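Local coordinates for protein putative isomerase (Streptomyces coelicolor A3, PDB 2OQH) that is an enolase-superfamily enzyme that probably dehydrates D-glucarate to 5-dehydro-4-deoxy-D-glucarate, at residues 59-63 / 96-100; 128-133 / 322-328; 151-156 / 184-189; 243-249 / 263-268; 302-307 / 333-338. One frame throughout, in Å; residues are numbered along the deposited sequence.

Interaction 1 of 5, residues 59-63 / 96-100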
# COMPACT_ATOMS: atom_id res chain seq x y z
N ILE A 59 11.74 14.36 9.44
CA ILE A 59 12.42 13.18 9.95
C ILE A 59 13.56 12.77 9.02
O ILE A 59 14.65 12.42 9.49
CB ILE A 59 11.43 11.99 10.10
CG1 ILE A 59 10.31 12.36 11.06
CG2 ILE A 59 12.17 10.76 10.63
CD1 ILE A 59 9.22 11.31 11.16
N VAL A 60 13.31 12.81 7.72
CA VAL A 60 14.34 12.43 6.76
C VAL A 60 15.55 13.34 6.86
O VAL A 60 16.69 12.88 6.85
CB VAL A 60 13.82 12.48 5.32
CG1 VAL A 60 14.91 12.00 4.36
CG2 VAL A 60 12.58 11.62 5.18
N ARG A 61 15.31 14.64 6.97
CA ARG A 61 16.43 15.57 7.07
C ARG A 61 17.21 15.36 8.35
O ARG A 61 18.42 15.60 8.38
CB ARG A 61 15.93 17.01 6.94
CG ARG A 61 15.42 17.32 5.54
CD ARG A 61 14.90 18.74 5.44
NE ARG A 61 14.39 19.04 4.11
CZ ARG A 61 13.19 19.58 3.88
NH1 ARG A 61 12.40 19.89 4.90
NH2 ARG A 61 12.80 19.82 2.63
N ARG A 62 16.54 14.92 9.42
CA ARG A 62 17.25 14.68 10.67
C ARG A 62 18.09 13.40 10.58
O ARG A 62 18.98 13.18 11.40
CB ARG A 62 16.28 14.60 11.86
CG ARG A 62 15.74 15.97 12.32
CD ARG A 62 14.96 15.88 13.64
NE ARG A 62 14.61 17.21 14.15
CZ ARG A 62 13.97 17.43 15.31
NH1 ARG A 62 13.60 16.41 16.08
NH2 ARG A 62 13.70 18.68 15.69
N MSE A 63 17.82 12.57 9.57
CA MSE A 63 18.56 11.32 9.38
C MSE A 63 19.64 11.47 8.31
O MSE A 63 20.61 10.70 8.27
CB MSE A 63 17.62 10.17 8.98
CG MSE A 63 16.59 9.75 10.03
SE MSE A 63 15.66 8.07 9.54
CE MSE A 63 14.87 8.65 7.87
N ALA A 96 9.28 7.65 6.76
CA ALA A 96 10.46 8.46 6.44
C ALA A 96 11.59 7.50 6.07
O ALA A 96 12.26 7.67 5.05
CB ALA A 96 10.86 9.30 7.64
N ILE A 97 11.78 6.49 6.92
CA ILE A 97 12.80 5.48 6.69
C ILE A 97 12.58 4.78 5.35
O ILE A 97 13.52 4.58 4.58
CB ILE A 97 12.79 4.43 7.84
CG1 ILE A 97 13.31 5.10 9.12
CG2 ILE A 97 13.61 3.20 7.45
CD1 ILE A 97 13.25 4.23 10.36
N ALA A 98 11.33 4.42 5.06
CA ALA A 98 11.01 3.74 3.80
C ALA A 98 11.44 4.53 2.56
O ALA A 98 11.95 3.96 1.60
CB ALA A 98 9.51 3.44 3.74
N ALA A 99 11.22 5.84 2.58
CA ALA A 99 11.60 6.71 1.46
C ALA A 99 13.09 6.58 1.16
O ALA A 99 13.49 6.43 0.01
CB ALA A 99 11.26 8.16 1.79
N VAL A 100 13.90 6.62 2.22
CA VAL A 100 15.35 6.49 2.08
C VAL A 100 15.70 5.07 1.64
O VAL A 100 16.61 4.87 0.84
CB VAL A 100 16.06 6.79 3.42
CG1 VAL A 100 17.57 6.60 3.28
CG2 VAL A 100 15.73 8.22 3.86

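Interaction 2 of 5, residues 128-133 / 322-328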
# COMPACT_ATOMS: atom_id res chain seq x y z
N VAL A 128 0.46 -6.92 -12.51
CA VAL A 128 -0.08 -6.80 -11.16
C VAL A 128 -1.49 -6.24 -11.11
O VAL A 128 -1.70 -5.04 -11.25
CB VAL A 128 0.80 -5.87 -10.29
CG1 VAL A 128 0.22 -5.77 -8.90
CG2 VAL A 128 2.21 -6.41 -10.25
N PRO A 129 -2.49 -7.11 -10.87
CA PRO A 129 -3.89 -6.69 -10.79
C PRO A 129 -4.13 -5.73 -9.62
O PRO A 129 -3.50 -5.86 -8.56
CB PRO A 129 -4.63 -8.01 -10.59
CG PRO A 129 -3.72 -9.03 -11.20
CD PRO A 129 -2.37 -8.57 -10.73
N ILE A 130 -5.02 -4.76 -9.80
CA ILE A 130 -5.33 -3.83 -8.72
C ILE A 130 -6.81 -3.85 -8.40
O ILE A 130 -7.61 -4.41 -9.14
CB ILE A 130 -4.88 -2.39 -9.05
CG1 ILE A 130 -5.63 -1.85 -10.27
CG2 ILE A 130 -3.38 -2.37 -9.29
CD1 ILE A 130 -5.38 -0.39 -10.53
N THR A 131 -7.16 -3.23 -7.28
CA THR A 131 -8.53 -3.19 -6.78
C THR A 131 -9.23 -1.85 -6.94
O THR A 131 -8.60 -0.79 -6.84
CB THR A 131 -8.55 -3.55 -5.29
OG1 THR A 131 -7.79 -4.75 -5.09
CG2 THR A 131 -9.97 -3.74 -4.79
N ALA A 132 -10.54 -1.90 -7.18
CA ALA A 132 -11.34 -0.69 -7.33
C ALA A 132 -12.02 -0.38 -6.00
O ALA A 132 -12.70 -1.23 -5.43
CB ALA A 132 -12.40 -0.91 -8.41
N LEU A 133 -11.83 0.83 -5.49
CA LEU A 133 -12.45 1.21 -4.23
C LEU A 133 -13.74 1.98 -4.44
O LEU A 133 -13.79 2.93 -5.23
CB LEU A 133 -11.51 2.10 -3.40
CG LEU A 133 -12.15 2.73 -2.15
CD1 LEU A 133 -12.43 1.66 -1.09
CD2 LEU A 133 -11.22 3.80 -1.58
N ALA A 322 -5.18 -9.27 -6.17
CA ALA A 322 -5.27 -7.95 -6.77
C ALA A 322 -4.98 -7.01 -5.61
O ALA A 322 -5.72 -6.98 -4.64
CB ALA A 322 -6.67 -7.70 -7.31
N ILE A 323 -3.89 -6.25 -5.69
CA ILE A 323 -3.51 -5.34 -4.61
C ILE A 323 -4.36 -4.09 -4.55
O ILE A 323 -5.07 -3.77 -5.50
CB ILE A 323 -2.04 -4.87 -4.74
CG1 ILE A 323 -1.90 -3.98 -5.98
CG2 ILE A 323 -1.11 -6.08 -4.84
CD1 ILE A 323 -0.54 -3.29 -6.11
N ASP A 324 -4.30 -3.41 -3.41
CA ASP A 324 -5.01 -2.15 -3.22
C ASP A 324 -4.10 -1.11 -3.84
O ASP A 324 -2.89 -1.13 -3.63
CB ASP A 324 -5.19 -1.82 -1.73
CG ASP A 324 -6.40 -2.51 -1.12
OD1 ASP A 324 -7.19 -3.12 -1.87
OD2 ASP A 324 -6.56 -2.43 0.12
N SER A 325 -4.67 -0.21 -4.64
CA SER A 325 -3.85 0.81 -5.27
C SER A 325 -4.70 1.96 -5.72
O SER A 325 -5.65 1.79 -6.48
CB SER A 325 -3.10 0.23 -6.48
OG SER A 325 -2.42 1.26 -7.19
N MSE A 326 -4.36 3.15 -5.24
CA MSE A 326 -5.11 4.33 -5.63
C MSE A 326 -4.38 5.00 -6.79
O MSE A 326 -4.61 6.17 -7.08
CB MSE A 326 -5.25 5.31 -4.46
CG MSE A 326 -6.26 4.88 -3.39
SE MSE A 326 -7.72 3.78 -4.10
CE MSE A 326 -7.16 2.09 -3.32
N TYR A 327 -3.52 4.23 -7.46
CA TYR A 327 -2.75 4.75 -8.58
C TYR A 327 -3.62 5.13 -9.78
O TYR A 327 -3.20 5.94 -10.61
CB TYR A 327 -1.69 3.73 -9.04
CG TYR A 327 -0.78 4.27 -10.13
CD1 TYR A 327 0.11 5.31 -9.87
CD2 TYR A 327 -0.84 3.76 -11.43
CE1 TYR A 327 0.91 5.85 -10.89
CE2 TYR A 327 -0.03 4.29 -12.46
CZ TYR A 327 0.84 5.34 -12.17
OH TYR A 327 1.63 5.89 -13.17
N TYR A 328 -4.81 4.56 -9.89
CA TYR A 328 -5.66 4.90 -11.02
C TYR A 328 -6.25 6.30 -10.88
O TYR A 328 -6.93 6.79 -11.78
CB TYR A 328 -6.78 3.87 -11.23
CG TYR A 328 -7.74 3.67 -10.07
CD1 TYR A 328 -8.73 4.61 -9.78
CD2 TYR A 328 -7.66 2.53 -9.27
CE1 TYR A 328 -9.63 4.41 -8.72
CE2 TYR A 328 -8.54 2.32 -8.21
CZ TYR A 328 -9.53 3.25 -7.94
OH TYR A 328 -10.42 3.01 -6.91

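Interaction 3 of 5, residues 151-156 / 184-189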
# COMPACT_ATOMS: atom_id res chain seq x y z
N MSE A 151 -25.03 2.08 -5.32
CA MSE A 151 -23.66 1.59 -5.22
C MSE A 151 -23.42 0.42 -6.17
O MSE A 151 -22.38 0.35 -6.80
CB MSE A 151 -23.35 1.17 -3.78
CG MSE A 151 -23.43 2.29 -2.75
SE MSE A 151 -22.00 3.61 -2.92
CE MSE A 151 -20.59 2.60 -2.04
N ALA A 152 -24.39 -0.49 -6.26
CA ALA A 152 -24.27 -1.65 -7.14
C ALA A 152 -24.11 -1.21 -8.59
O ALA A 152 -23.30 -1.77 -9.33
CB ALA A 152 -25.49 -2.54 -6.98
N GLU A 153 -24.89 -0.22 -9.01
CA GLU A 153 -24.81 0.30 -10.37
C GLU A 153 -23.43 0.90 -10.59
O GLU A 153 -22.79 0.65 -11.62
CB GLU A 153 -25.87 1.38 -10.60
CG GLU A 153 -27.21 0.84 -11.05
CD GLU A 153 -28.30 1.89 -11.00
OE1 GLU A 153 -28.07 3.03 -11.48
OE2 GLU A 153 -29.39 1.58 -10.47
N HIS A 154 -22.96 1.69 -9.63
CA HIS A 154 -21.65 2.31 -9.74
C HIS A 154 -20.56 1.24 -9.79
O HIS A 154 -19.61 1.35 -10.56
CB HIS A 154 -21.38 3.22 -8.55
CG HIS A 154 -20.05 3.92 -8.62
ND1 HIS A 154 -19.76 4.85 -9.60
CD2 HIS A 154 -18.94 3.80 -7.87
CE1 HIS A 154 -18.52 5.28 -9.43
NE2 HIS A 154 -18.00 4.65 -8.39
N ALA A 155 -20.72 0.20 -8.97
CA ALA A 155 -19.76 -0.89 -8.93
C ALA A 155 -19.67 -1.54 -10.30
O ALA A 155 -18.57 -1.73 -10.83
CB ALA A 155 -20.20 -1.92 -7.88
N VAL A 156 -20.81 -1.86 -10.88
CA VAL A 156 -20.83 -2.49 -12.20
C VAL A 156 -20.14 -1.61 -13.25
O VAL A 156 -19.43 -2.13 -14.11
CB VAL A 156 -22.28 -2.78 -12.65
CG1 VAL A 156 -22.28 -3.30 -14.08
CG2 VAL A 156 -22.90 -3.81 -11.71
N ALA A 184 -26.17 -5.99 -2.40
CA ALA A 184 -26.54 -5.44 -3.70
C ALA A 184 -25.38 -5.59 -4.69
O ALA A 184 -25.57 -6.05 -5.82
CB ALA A 184 -26.91 -3.98 -3.56
N VAL A 185 -24.19 -5.21 -4.26
CA VAL A 185 -23.03 -5.32 -5.13
C VAL A 185 -22.79 -6.77 -5.55
O VAL A 185 -22.57 -7.04 -6.73
CB VAL A 185 -21.76 -4.77 -4.45
CG1 VAL A 185 -20.54 -5.00 -5.33
CG2 VAL A 185 -21.93 -3.29 -4.20
N ARG A 186 -22.85 -7.69 -4.59
CA ARG A 186 -22.63 -9.10 -4.89
C ARG A 186 -23.69 -9.64 -5.85
O ARG A 186 -23.37 -10.41 -6.76
CB ARG A 186 -22.66 -9.94 -3.60
CG ARG A 186 -22.68 -11.45 -3.85
CD ARG A 186 -21.48 -11.89 -4.66
NE ARG A 186 -20.26 -11.99 -3.86
CZ ARG A 186 -19.03 -11.91 -4.35
NH1 ARG A 186 -18.84 -11.73 -5.65
NH2 ARG A 186 -17.98 -12.04 -3.54
N GLU A 187 -24.94 -9.26 -5.65
CA GLU A 187 -26.01 -9.73 -6.52
C GLU A 187 -25.77 -9.23 -7.95
O GLU A 187 -26.05 -9.94 -8.91
CB GLU A 187 -27.38 -9.24 -6.03
CG GLU A 187 -28.55 -10.09 -6.51
CD GLU A 187 -29.90 -9.55 -6.05
OE1 GLU A 187 -30.40 -8.58 -6.67
OE2 GLU A 187 -30.46 -10.09 -5.06
N ALA A 188 -25.22 -8.02 -8.07
CA ALA A 188 -24.94 -7.42 -9.38
C ALA A 188 -23.63 -7.87 -10.00
O ALA A 188 -23.46 -7.77 -11.22
CB ALA A 188 -24.96 -5.90 -9.26
N LEU A 189 -22.71 -8.36 -9.17
CA LEU A 189 -21.40 -8.83 -9.63
C LEU A 189 -21.10 -10.17 -8.95
O LEU A 189 -20.31 -10.24 -8.00
CB LEU A 189 -20.31 -7.80 -9.28
CG LEU A 189 -20.42 -6.45 -10.00
CD1 LEU A 189 -19.45 -5.45 -9.41
CD2 LEU A 189 -20.16 -6.66 -11.47

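Interaction 4 of 5, residues 243-249 / 263-268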
# COMPACT_ATOMS: atom_id res chain seq x y z
N LEU A 243 -10.17 -13.01 7.55
CA LEU A 243 -9.97 -11.72 8.20
C LEU A 243 -8.63 -11.10 7.80
O LEU A 243 -7.58 -11.75 7.89
CB LEU A 243 -10.06 -11.91 9.72
CG LEU A 243 -10.44 -10.70 10.57
CD1 LEU A 243 -11.87 -10.27 10.25
CD2 LEU A 243 -10.31 -11.08 12.04
N CYS A 244 -8.66 -9.85 7.39
CA CYS A 244 -7.46 -9.15 6.95
C CYS A 244 -7.19 -7.90 7.78
O CYS A 244 -8.11 -7.33 8.38
CB CYS A 244 -7.61 -8.78 5.47
SG CYS A 244 -6.20 -7.93 4.72
N THR A 245 -5.93 -7.48 7.83
CA THR A 245 -5.56 -6.29 8.60
C THR A 245 -4.34 -5.55 8.07
O THR A 245 -3.46 -6.13 7.43
CB THR A 245 -5.24 -6.64 10.07
OG1 THR A 245 -5.20 -5.44 10.85
CG2 THR A 245 -3.86 -7.30 10.18
N ASN A 246 -4.30 -4.26 8.35
CA ASN A 246 -3.17 -3.40 8.02
C ASN A 246 -3.21 -2.34 9.11
O ASN A 246 -2.69 -1.25 8.95
CB ASN A 246 -3.27 -2.79 6.61
CG ASN A 246 -4.43 -1.84 6.45
OD1 ASN A 246 -4.54 -0.83 7.14
ND2 ASN A 246 -5.31 -2.15 5.51
N MSE A 247 -3.85 -2.71 10.22
CA MSE A 247 -4.00 -1.84 11.39
C MSE A 247 -3.64 -2.48 12.73
O MSE A 247 -3.12 -1.78 13.61
CB MSE A 247 -5.43 -1.29 11.47
CG MSE A 247 -5.78 -0.28 10.39
SE MSE A 247 -7.61 0.35 10.53
CE MSE A 247 -7.43 1.47 12.08
N CYS A 248 -3.92 -3.77 12.93
CA CYS A 248 -3.59 -4.39 14.21
C CYS A 248 -2.24 -5.13 14.19
O CYS A 248 -1.74 -5.54 15.24
CB CYS A 248 -4.72 -5.31 14.70
SG CYS A 248 -4.87 -6.90 13.89
N VAL A 249 -1.68 -5.30 13.00
CA VAL A 249 -0.38 -5.94 12.81
C VAL A 249 0.32 -5.06 11.78
O VAL A 249 0.16 -5.28 10.58
CB VAL A 249 -0.48 -7.37 12.25
CG1 VAL A 249 0.92 -7.90 11.93
CG2 VAL A 249 -1.17 -8.29 13.26
N ALA A 263 -5.39 -13.98 15.53
CA ALA A 263 -6.13 -12.77 15.19
C ALA A 263 -6.42 -12.50 13.72
O ALA A 263 -7.38 -11.80 13.42
CB ALA A 263 -5.41 -11.56 15.79
N VAL A 264 -5.61 -13.02 12.80
CA VAL A 264 -5.82 -12.75 11.38
C VAL A 264 -5.53 -13.90 10.43
O VAL A 264 -4.80 -14.83 10.76
CB VAL A 264 -4.97 -11.54 10.94
CG1 VAL A 264 -5.26 -10.32 11.82
CG2 VAL A 264 -3.49 -11.90 11.01
N ASP A 265 -6.09 -13.82 9.23
CA ASP A 265 -5.90 -14.84 8.20
C ASP A 265 -5.12 -14.28 7.01
O ASP A 265 -4.49 -15.02 6.25
CB ASP A 265 -7.25 -15.34 7.68
CG ASP A 265 -8.13 -15.90 8.78
OD1 ASP A 265 -7.73 -16.92 9.39
OD2 ASP A 265 -9.22 -15.33 9.03
N VAL A 266 -5.17 -12.97 6.86
CA VAL A 266 -4.49 -12.28 5.77
C VAL A 266 -3.88 -10.99 6.28
O VAL A 266 -4.53 -10.23 7.00
CB VAL A 266 -5.49 -11.94 4.63
CG1 VAL A 266 -4.76 -11.24 3.48
CG2 VAL A 266 -6.18 -13.21 4.14
N ILE A 267 -2.63 -10.73 5.90
CA ILE A 267 -1.97 -9.50 6.32
C ILE A 267 -1.62 -8.63 5.12
O ILE A 267 -1.22 -9.13 4.08
CB ILE A 267 -0.67 -9.78 7.09
CG1 ILE A 267 -0.98 -10.55 8.37
CG2 ILE A 267 0.02 -8.46 7.44
CD1 ILE A 267 0.25 -10.87 9.21
N HIS A 268 -1.79 -7.32 5.27
CA HIS A 268 -1.48 -6.36 4.22
C HIS A 268 -0.05 -5.85 4.38
O HIS A 268 0.31 -5.31 5.42
CB HIS A 268 -2.41 -5.15 4.29
CG HIS A 268 -3.58 -5.22 3.36
ND1 HIS A 268 -3.44 -5.32 1.99
CD2 HIS A 268 -4.91 -5.16 3.59
CE1 HIS A 268 -4.63 -5.33 1.42
NE2 HIS A 268 -5.54 -5.23 2.37
O HOH W 1 0.24 -4.07 8.01

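Interaction 5 of 5, residues 302-307 / 333-338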
# COMPACT_ATOMS: atom_id res chain seq x y z
N LEU A 302 2.17 7.29 -5.44
CA LEU A 302 2.14 7.80 -6.82
C LEU A 302 3.11 6.92 -7.62
O LEU A 302 3.39 5.79 -7.23
CB LEU A 302 2.54 9.28 -6.87
CG LEU A 302 1.57 10.25 -6.17
CD1 LEU A 302 2.15 11.66 -6.21
CD2 LEU A 302 0.19 10.21 -6.83
N GLY A 303 3.63 7.44 -8.72
CA GLY A 303 4.52 6.66 -9.57
C GLY A 303 5.76 6.01 -8.97
O GLY A 303 5.98 4.81 -9.15
N ILE A 304 6.59 6.78 -8.28
CA ILE A 304 7.80 6.22 -7.70
C ILE A 304 7.46 5.15 -6.66
O ILE A 304 7.97 4.03 -6.72
CB ILE A 304 8.66 7.32 -7.05
CG1 ILE A 304 9.07 8.35 -8.12
CG2 ILE A 304 9.91 6.71 -6.41
CD1 ILE A 304 9.82 9.55 -7.56
N ALA A 305 6.58 5.49 -5.72
CA ALA A 305 6.17 4.55 -4.67
C ALA A 305 5.54 3.29 -5.26
O ALA A 305 5.89 2.17 -4.87
CB ALA A 305 5.21 5.23 -3.72
N THR A 306 4.62 3.48 -6.20
CA THR A 306 3.96 2.35 -6.84
C THR A 306 4.98 1.46 -7.54
O THR A 306 4.86 0.24 -7.54
CB THR A 306 2.92 2.81 -7.88
OG1 THR A 306 1.88 3.54 -7.22
CG2 THR A 306 2.31 1.62 -8.60
N ALA A 307 6.00 2.08 -8.14
CA ALA A 307 7.05 1.33 -8.83
C ALA A 307 7.77 0.39 -7.86
O ALA A 307 8.06 -0.76 -8.19
CB ALA A 307 8.04 2.31 -9.47
N ASP A 333 2.44 13.56 -12.66
CA ASP A 333 3.38 13.00 -11.68
C ASP A 333 4.78 13.46 -12.05
O ASP A 333 5.00 13.96 -13.16
CB ASP A 333 3.32 11.46 -11.72
CG ASP A 333 3.74 10.82 -10.41
OD1 ASP A 333 4.50 11.45 -9.64
OD2 ASP A 333 3.31 9.66 -10.15
N ILE A 334 5.74 13.28 -11.15
CA ILE A 334 7.10 13.70 -11.46
C ILE A 334 7.87 12.65 -12.24
O ILE A 334 9.07 12.78 -12.45
CB ILE A 334 7.87 14.11 -10.20
CG1 ILE A 334 7.94 12.96 -9.20
CG2 ILE A 334 7.19 15.30 -9.55
CD1 ILE A 334 8.65 13.34 -7.93
N ILE A 335 7.19 11.60 -12.67
CA ILE A 335 7.83 10.58 -13.48
C ILE A 335 6.89 10.21 -14.61
O ILE A 335 5.75 10.68 -14.66
CB ILE A 335 8.18 9.29 -12.67
CG1 ILE A 335 6.92 8.46 -12.41
CG2 ILE A 335 8.83 9.66 -11.35
CD1 ILE A 335 7.20 7.05 -11.92
N GLU A 336 7.36 9.37 -15.52
CA GLU A 336 6.53 8.93 -16.63
C GLU A 336 5.46 7.97 -16.11
O GLU A 336 5.74 7.11 -15.27
CB GLU A 336 7.40 8.25 -17.68
CG GLU A 336 8.31 9.21 -18.41
CD GLU A 336 7.58 9.99 -19.49
OE1 GLU A 336 7.27 9.39 -20.55
OE2 GLU A 336 7.29 11.19 -19.27
N PRO A 337 4.22 8.10 -16.61
CA PRO A 337 3.14 7.21 -16.16
C PRO A 337 3.47 5.72 -16.28
O PRO A 337 4.10 5.27 -17.24
CB PRO A 337 1.97 7.60 -17.07
CG PRO A 337 2.24 9.06 -17.35
CD PRO A 337 3.73 9.06 -17.61
N LEU A 338 3.03 4.95 -15.28
CA LEU A 338 3.24 3.51 -15.28
C LEU A 338 2.17 2.91 -16.19
O LEU A 338 1.13 3.52 -16.40
CB LEU A 338 3.10 2.95 -13.86
CG LEU A 338 4.05 3.52 -12.82
CD1 LEU A 338 3.67 2.98 -11.45
CD2 LEU A 338 5.49 3.16 -13.17
O HOH W 2 6.05 9.82 -7.99

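Interaction 1 of 5, residues 59-63 / 96-100
Bent at chi3 (-60°), the selenomethionine Met63 curls its methyl round to helix 85-112, where CE lies 3.9 Å from Ala96 C. Val60 holds CG1 anti to the backbone N (chi1 -177°) with CG2 on the N side, and this spread gives each methyl its own partner. CG2 of Val60 rests 3.8 Å from Ala96 CB, while Val60 CG1 meets Val100 CG2 at 3.9 Å, the two valines sliding past each other in opposite directions. From the previous residue, Ile59 CG2 reaches Ala96 CB at 3.6 Å, so that this one small methyl is approached by both Ile59 and Val60. Met63 crosses Ile97 at about a right angle, its SE 3.8 Å from Ile97 CG1. No hydrogen bond joins the two segments; the contact is apolar and buried. The short helix axes approach to 9.6 Å and cross at -60°. Val60 also touches Val36 of strand 31-40, and Ile97 continues onto Phe78 and His79 of helix 75-81. Helices packed on one another beside a three-stranded antiparallel sheet are characteristic of the N-terminal alpha+beta domain of mandelate racemase/muconate lactonizing enzymes.

Interaction 2 of 5, residues 128-133 / 322-328
Ile323 O is gripped twice by Thr131: OG1 donates to it at 2.9 Å from above the carbonyl plane, 69° out of it, and the backbone Thr131 N adds a weak, bent bond. In return Ile323 N donates to Pro129 O at 2.9 Å, which makes Ile130 and Ile323 a parallel bridge pair. On the face of these two isoleucines, Ile130 CG2 packs 4.0 Å from Ile323 CG1 and 3.8 Å from Ser325 CB, and Val128 CG1 meets Ile323 CD1. Beyond the bridge, segment 322-328 turns away from the strand; Ser325 OG accepts from Tyr327 N in an ST turn. Tyr328, its CG lodged between the backbone N and the carbonyl carbon (chi1 60°), swings its ring back beside the strand. Thr131 O lies in plane at the ring edge, 3.4 Å from Tyr328 CE2, and Ile130 CD1 also comes to the edge. The phenol oxygen accepts a nearly straight bond (169°) from Leu133 N, 3.0 Å from Tyr328 OH, and so stands in for a backbone acceptor where the strands have parted. Strand 127-134 pairs on its other side with strand 166-170, Asp324 bonds to Leu296 of strand 293-296, and helix 303-315 covers Val128 and Ile323 through Val313: the contact closes the barrel between its first and last parallel strands.

Interaction 3 of 5, residues 151-156 / 184-189
Val156 and Leu189 lie obliquely across each other, Val156 CG2 reaching Leu189 CD2 at 4.0 Å while the same methyl meets Ala188 CB at 3.8 Å. Leu189 is the first residue to leave the helix; chi1 -66° sets its CG beside the backbone N, and chi2 171° then turns CD1 to Ala155 CB, 3.9 Å away, and CD2 to Val156. One turn before Leu189, Val185 CG1 meets the same Ala155 CB at 4.0 Å. The methyl of Ala152 sits over the partner's backbone, CB 3.7 Å from Ala184 O, with the methyls of Ala184 and Ala188 beside it. These alanines allow the short axes to approach to 8.4 Å at an angle of 44°. The helices run in broadly the same direction, as neighbouring helices do in the outer layer of a TIM barrel, where strand 166-170 links helix 147-162 to helix 175-188. Val185 turns inward onto Leu194 of strand 193-197, and Leu189 also touches Val159. Arg186, in the last turn, donates from NH1 to Leu189 O, just past the helix end, at 3.1 Å and in the carbonyl plane; it also bonds to Val192 O and Leu217 O.

Interaction 4 of 5, residues 243-249 / 263-268
Strands 243-245 and 266-269, joined through helix 252-260, form a beta-alpha-beta unit in which Cys244 and Val266 are paired in parallel. Where the pairing begins, Leu243 O accepts from two successive donors, Asp265 N and Val266 N, each at 2.9 Å. Asp265 returns the grip: its OD2 takes Leu243 N on the anti lone pair at 2.9 Å, while OD1 forms a salt bridge with Lys236. Farther along, Thr245 N donates to Val266 O, and His268 N to Thr245 O at 3.0 Å. On the face of Cys244 and Val266, Cys244 SG stands anti to its own N (chi1 -179°) and meets the His268 ring obliquely, 3.3 Å from His268 CD2. Asn246 runs side by side with His268, CB to CB 3.4 Å, its amide turned 54° from the ring. On the other face the Thr245 and Val264 side chains cross at about a right angle, CG2 to CG1 3.7 Å. Thr245 OG1 accepts from Met247 N in an ST turn and, almost straight (177°), from Cys248 N at 3.0 Å in an ST motif, and also bonds to Asp224. With a valine here, Met247 N and Cys248 N would probably lose their acceptor and Asp224 its hydroxyl partner, leaving the turn freer to shift. A water links Val249 O to His268 O. Parallel neighbouring strands joined through a helix are the repeating unit of the TIM barrel, and in the enolase superfamily the active site lies at the C-terminal ends of its strands.

Interaction 5 of 5, residues 302-307 / 333-338
Helix 303-315 starts at Gly303, just after the N-cap residue Leu302, and the irregular chain 333-338 passes its first turn with the CA atoms of Gly303 and Ile335 6.5 Å apart. Asp333 holds its CG anti to the backbone N (chi1 -154°) and points its carboxylate at the helix start, where OD2 accepts Gly303 N on its syn lone pair at 2.7 Å. The other oxygen works for its own chain and for the helix: Asp333 OD1 accepts from Ile334 N at 2.7 Å and from a water that in turn accepts from Ile304 N. Were Asp333 an alanine, the N-H groups of Gly303 and Ile334 would probably be left without this acceptor and the water with one partner fewer. Gly303 has no side chain, and Ile335 uses the place: its CD1 lies 3.4 Å from Gly303 C, where a methyl on Gly303 would clash with both it and the carboxylate. Alongside, Ile335 CG2 packs tightly, 3.5 Å from Ile304 CG1, and Ile334 CD1 touches Ile304 CD1. Leu338 CD1 presses 3.4 Å from Thr306 CG2; the hydroxyl of Thr306 donates to Leu302 O at 2.7 Å. Glu49 bonds to Leu302 N and Ala305 N, bringing in the N-terminal domain. Two carboxylates thus gather at the helix N terminus, where first-turn N-H groups without acceptors in the helix itself, and the helix dipole, would be expected to stabilise the negative charge of Asp333.

How the interactions relate
From the N terminus, interaction 1 closes first, folding helices of the N-terminal domain together before the barrel begins. Interaction 2 then opens at the first barrel strand and closes almost two hundred residues later; interactions 3 and 4 both lie within that span, in series, the former in the outer helical layer and the latter between adjacent strands. Interactions 2 and 4 reach one sheet and touch where Asp324 OD2 comes 3.7 Å from His268 CE1. Interaction 5 crosses interaction 2: its helix precedes 322-328 and its loop follows. The two meet at Tyr327, whose OH probably bonds to Leu338 N at 2.7 Å. Interaction 5 comes within about 7 Å of interaction 1, nearest atoms.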